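PDB 6PFX: D-alanyl transferase DltD from Enterococcus faecium TX0133A04, which probably takes part in adding D-alanine to lipoteichoic acid in the Gram-positive cell envelope. Local coordinates for residues T77-S81 and E271-F275; L257-K262 and W300-L306. All coordinates share one frame; numbering follows the deposited sequence.

Contact 1 of 2, residues T77-S81 and E271-F275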
# COMPACT_ATOMS: atom_id res chain seq x y z
N THR A 77 2.47 -5.60 -4.29
CA THR A 77 1.55 -5.69 -3.16
C THR A 77 0.39 -4.73 -3.40
O THR A 77 0.61 -3.52 -3.57
CB THR A 77 2.22 -5.39 -1.82
OG1 THR A 77 2.77 -4.07 -1.81
CG2 THR A 77 3.30 -6.41 -1.52
N GLN A 78 -0.83 -5.26 -3.45
CA GLN A 78 -2.05 -4.47 -3.58
C GLN A 78 -2.94 -4.71 -2.36
O GLN A 78 -2.45 -5.14 -1.32
CB GLN A 78 -2.76 -4.78 -4.91
CG GLN A 78 -1.82 -4.67 -6.12
CD GLN A 78 -2.48 -4.62 -7.51
OE1 GLN A 78 -1.77 -4.53 -8.52
NE2 GLN A 78 -3.81 -4.67 -7.58
N SER A 79 -4.24 -4.42 -2.46
CA SER A 79 -5.04 -4.33 -1.23
C SER A 79 -5.21 -5.68 -0.55
O SER A 79 -5.17 -5.76 0.69
CB SER A 79 -6.41 -3.70 -1.50
OG SER A 79 -6.26 -2.34 -1.87
N LEU A 80 -5.42 -6.76 -1.32
CA LEU A 80 -5.64 -8.07 -0.72
C LEU A 80 -4.42 -8.50 0.09
O LEU A 80 -4.54 -8.92 1.24
CB LEU A 80 -5.96 -9.08 -1.82
CG LEU A 80 -6.58 -10.40 -1.40
CD1 LEU A 80 -7.23 -11.03 -2.61
CD2 LEU A 80 -5.53 -11.31 -0.86
N SER A 81 -3.23 -8.36 -0.49
CA SER A 81 -2.02 -8.75 0.22
C SER A 81 -1.83 -7.91 1.47
O SER A 81 -1.47 -8.42 2.54
CB SER A 81 -0.80 -8.61 -0.68
OG SER A 81 -0.88 -9.54 -1.74
N GLU A 271 -10.40 -4.43 -7.36
CA GLU A 271 -9.54 -3.81 -6.36
C GLU A 271 -10.30 -2.88 -5.41
O GLU A 271 -9.87 -2.67 -4.27
CB GLU A 271 -8.40 -3.05 -7.04
CG GLU A 271 -7.38 -2.46 -6.05
CD GLU A 271 -6.40 -3.46 -5.43
OE1 GLU A 271 -6.23 -4.58 -5.95
OE2 GLU A 271 -5.76 -3.09 -4.42
N PHE A 272 -11.41 -2.28 -5.87
CA PHE A 272 -12.19 -1.43 -4.98
C PHE A 272 -12.73 -2.25 -3.82
O PHE A 272 -12.83 -1.75 -2.70
CB PHE A 272 -13.34 -0.76 -5.74
CG PHE A 272 -12.88 0.35 -6.64
CD1 PHE A 272 -12.57 1.60 -6.14
CD2 PHE A 272 -12.74 0.13 -8.00
CE1 PHE A 272 -12.13 2.60 -6.96
CE2 PHE A 272 -12.30 1.13 -8.82
CZ PHE A 272 -12.00 2.37 -8.29
N SER A 273 -13.11 -3.50 -4.08
CA SER A 273 -13.62 -4.37 -3.04
C SER A 273 -12.50 -5.01 -2.22
O SER A 273 -12.65 -5.18 -1.00
CB SER A 273 -14.58 -5.38 -3.66
OG SER A 273 -15.69 -4.70 -4.24
N ASP A 274 -11.35 -5.34 -2.84
CA ASP A 274 -10.18 -5.73 -2.06
C ASP A 274 -9.77 -4.60 -1.12
O ASP A 274 -9.42 -4.83 0.04
CB ASP A 274 -9.00 -6.11 -2.97
CG ASP A 274 -9.25 -7.36 -3.81
OD1 ASP A 274 -10.27 -8.05 -3.65
OD2 ASP A 274 -8.39 -7.66 -4.66
N PHE A 275 -9.82 -3.35 -1.61
CA PHE A 275 -9.51 -2.19 -0.78
C PHE A 275 -10.49 -2.06 0.37
O PHE A 275 -10.11 -1.68 1.49
CB PHE A 275 -9.54 -0.92 -1.67
CG PHE A 275 -9.10 0.33 -0.95
CD1 PHE A 275 -7.81 0.46 -0.53
CD2 PHE A 275 -9.97 1.38 -0.71
CE1 PHE A 275 -7.39 1.57 0.14
CE2 PHE A 275 -9.55 2.51 -0.03
CZ PHE A 275 -8.26 2.60 0.40
O HOH W 1 -5.77 -6.73 -4.32

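Contact 2 of 2, residues L257-K262 and W300-L306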
# COMPACT_ATOMS: atom_id res chain seq x y z
N LEU A 257 5.23 2.99 -27.34
CA LEU A 257 4.47 3.41 -26.16
C LEU A 257 3.61 4.63 -26.44
O LEU A 257 2.71 4.93 -25.66
CB LEU A 257 5.42 3.64 -24.99
CG LEU A 257 6.10 2.37 -24.48
CD1 LEU A 257 7.23 2.66 -23.51
CD2 LEU A 257 5.06 1.49 -23.79
N LYS A 258 3.83 5.33 -27.55
CA LYS A 258 3.01 6.49 -27.86
C LYS A 258 1.55 6.06 -28.04
O LYS A 258 1.25 5.15 -28.82
CB LYS A 258 3.51 7.18 -29.12
CG LYS A 258 2.81 8.50 -29.36
CD LYS A 258 3.25 9.14 -30.70
CE LYS A 258 2.54 10.46 -30.91
NZ LYS A 258 3.11 11.48 -30.00
N GLN A 259 0.66 6.74 -27.33
CA GLN A 259 -0.79 6.50 -27.35
C GLN A 259 -1.18 5.11 -26.86
O GLN A 259 -2.34 4.71 -27.01
CB GLN A 259 -1.42 6.80 -28.72
CG GLN A 259 -1.53 8.27 -29.05
CD GLN A 259 -2.47 9.02 -28.12
OE1 GLN A 259 -2.04 9.85 -27.32
NE2 GLN A 259 -3.77 8.75 -28.23
N SER A 260 -0.25 4.37 -26.25
CA SER A 260 -0.52 2.98 -25.88
C SER A 260 -1.51 2.85 -24.74
O SER A 260 -2.07 1.77 -24.55
CB SER A 260 0.78 2.27 -25.50
OG SER A 260 1.40 2.91 -24.40
N GLN A 261 -1.75 3.93 -23.99
CA GLN A 261 -2.62 3.92 -22.82
C GLN A 261 -3.89 4.74 -23.02
O GLN A 261 -4.58 5.04 -22.05
CB GLN A 261 -1.83 4.42 -21.61
CG GLN A 261 -0.55 3.61 -21.40
CD GLN A 261 0.35 4.11 -20.27
OE1 GLN A 261 0.11 5.14 -19.66
NE2 GLN A 261 1.41 3.35 -20.01
N LYS A 262 -4.23 5.07 -24.27
CA LYS A 262 -5.36 5.96 -24.51
C LYS A 262 -6.68 5.39 -23.99
O LYS A 262 -7.59 6.16 -23.64
CB LYS A 262 -5.47 6.27 -26.00
CG LYS A 262 -5.88 5.10 -26.85
CD LYS A 262 -5.88 5.48 -28.33
CE LYS A 262 -6.19 4.27 -29.21
NZ LYS A 262 -6.27 4.63 -30.65
N TRP A 300 4.49 12.21 -19.20
CA TRP A 300 4.34 10.82 -19.62
C TRP A 300 2.92 10.51 -20.08
O TRP A 300 2.74 9.88 -21.12
CB TRP A 300 4.73 9.90 -18.47
CG TRP A 300 4.70 8.47 -18.85
CD1 TRP A 300 3.90 7.49 -18.31
CD2 TRP A 300 5.48 7.85 -19.87
NE1 TRP A 300 4.16 6.29 -18.94
CE2 TRP A 300 5.11 6.49 -19.90
CE3 TRP A 300 6.45 8.31 -20.76
CZ2 TRP A 300 5.70 5.59 -20.78
CZ3 TRP A 300 7.02 7.42 -21.63
CH2 TRP A 300 6.64 6.08 -21.64
N SER A 301 1.90 10.94 -19.34
CA SER A 301 0.54 10.67 -19.79
C SER A 301 0.22 11.42 -21.08
O SER A 301 -0.56 10.93 -21.90
CB SER A 301 -0.48 11.01 -18.68
OG SER A 301 -0.42 12.37 -18.30
N ASP A 302 0.81 12.60 -21.29
CA ASP A 302 0.66 13.27 -22.57
C ASP A 302 1.13 12.37 -23.70
O ASP A 302 0.50 12.30 -24.77
CB ASP A 302 1.48 14.56 -22.60
CG ASP A 302 0.83 15.72 -21.86
OD1 ASP A 302 -0.35 15.65 -21.43
OD2 ASP A 302 1.53 16.74 -21.70
N TYR A 303 2.23 11.65 -23.48
CA TYR A 303 2.79 10.80 -24.52
C TYR A 303 1.99 9.51 -24.69
O TYR A 303 1.69 9.11 -25.82
CB TYR A 303 4.24 10.47 -24.18
CG TYR A 303 4.95 9.66 -25.23
CD1 TYR A 303 5.18 10.19 -26.48
CD2 TYR A 303 5.43 8.39 -24.96
CE1 TYR A 303 5.83 9.48 -27.44
CE2 TYR A 303 6.09 7.66 -25.92
CZ TYR A 303 6.29 8.22 -27.16
OH TYR A 303 6.95 7.54 -28.16
N THR A 304 1.64 8.84 -23.59
CA THR A 304 0.97 7.55 -23.70
C THR A 304 -0.52 7.69 -23.95
O THR A 304 -1.17 6.70 -24.32
CB THR A 304 1.11 6.73 -22.41
OG1 THR A 304 0.38 7.39 -21.36
CG2 THR A 304 2.56 6.53 -22.00
N GLY A 305 -1.09 8.88 -23.73
CA GLY A 305 -2.51 9.10 -23.87
C GLY A 305 -3.35 8.74 -22.66
O GLY A 305 -4.58 8.87 -22.72
N LEU A 306 -2.74 8.26 -21.59
CA LEU A 306 -3.48 8.00 -20.36
C LEU A 306 -4.23 9.26 -19.95
O LEU A 306 -3.65 10.34 -19.88
CB LEU A 306 -2.51 7.60 -19.26
CG LEU A 306 -3.18 7.14 -17.96
CD1 LEU A 306 -3.72 5.71 -18.14
CD2 LEU A 306 -2.20 7.23 -16.80
O HOH W 2 1.14 10.86 -27.79
O HOH W 3 3.60 3.60 -17.83
O HOH W 4 -7.04 8.90 -23.78

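Contact 1 of 2, residues T77-S81 and E271-F275
The carboxylate of Glu271 is turned onto the first turn of helix 79-89, where Gln78 and Ser79 hold both of its oxygens. OE2 of Glu271 takes the backbone N of Ser79 on its syn lone pair at 2.8 Å and the hydroxyl OG of Ser79 at 2.7 Å from above the carboxylate plane. OE1 of Glu271 receives NE2 of Gln78 at 2.9 Å; the amide donates within its own plane, but the two flat groups stand 72° apart, and NE2 arrives from well above the carboxylate. A bend in the Glu271 chain (chi2 76°) carries the group across to this helix start. Ser79 OG also lies in the plane of the Phe275 ring at its edge, 3.5 Å from CD1 of Phe275, while CB of Ser79 packs 3.8 Å from CB of Asp274. A water accepts from Leu80 N and lies within hydrogen-bonding distance of Glu271 OE1 and Asp274 OD2; the other oxygen of Asp274 is held by Tyr142 and Arg146. With Gln78 at the N-cap, the N-H groups at this helix start probably favour a charged Glu271. The arrangement is a helix N-terminus whose first N-H is bound by a carboxylate from a helix distant in sequence, inside the SGNH-hydrolase-like fold of DltD.

Contact 2 of 2, residues L257-K262 and W300-L306
The Lys258 side chain crosses the Tyr303 ring at about a right angle, CB of Lys258 3.6 Å from CZ of Tyr303, with its CA over one face. The tyrosine hydroxyl is held by the backbone O of Glu254. Next to it, CD1 of Leu257 meets the edge of the Trp300 indole in its plane, 3.9 Å from CH2 of Trp300. The stretched-out Gln261 side chain slants across Thr304, and Thr304 OG1 donates to Gln261 OE1 at 2.8 Å from above the amide plane. The same hydroxyl accepts Leu306 N, an ST turn; chi1 of 67° tucks OG1 in against its own backbone, where it meets both partners. A water links NE2 of Gln261 to NE1 of Trp300. Backbone bonds complete the join: Gln259 N reaches Tyr303 O at 3.0 Å, nearly straight at 170°, and Gln261 N reaches Thr304 O at 2.8 Å. A water ties Gly305 O to Lys262 O. Two overlapping beta turns, type II then type I, thus give N-H groups to the last carbonyls of helix 298-304: a helix C-terminus, ended by a glycine of positive phi, whose carbonyls are bound by a loop.

In the fold
The two contacts lie far apart, about 26 Å between centres and 13 Å between nearest atoms, and do not touch. Contact 1 is buried, about 9 Å from the centre of the chain, whereas contact 2 sits some 25 Å out and is partly exposed. Along the chain their segments alternate: 77-81, 257-262, 271-275, 300-306. The loop of contact 2 therefore runs on into helix 271-284 of contact 1, which leads through strand 288-293 of the parallel sheet to helix 298-304. Contact 1 brings the starts of helices 79-89 and 271-284 together; contact 2 joins a loop to the end of helix 298-304. Contact 1 thus involves the helix before strand 288-293 and contact 2 the helix after it, within the single DltD family region.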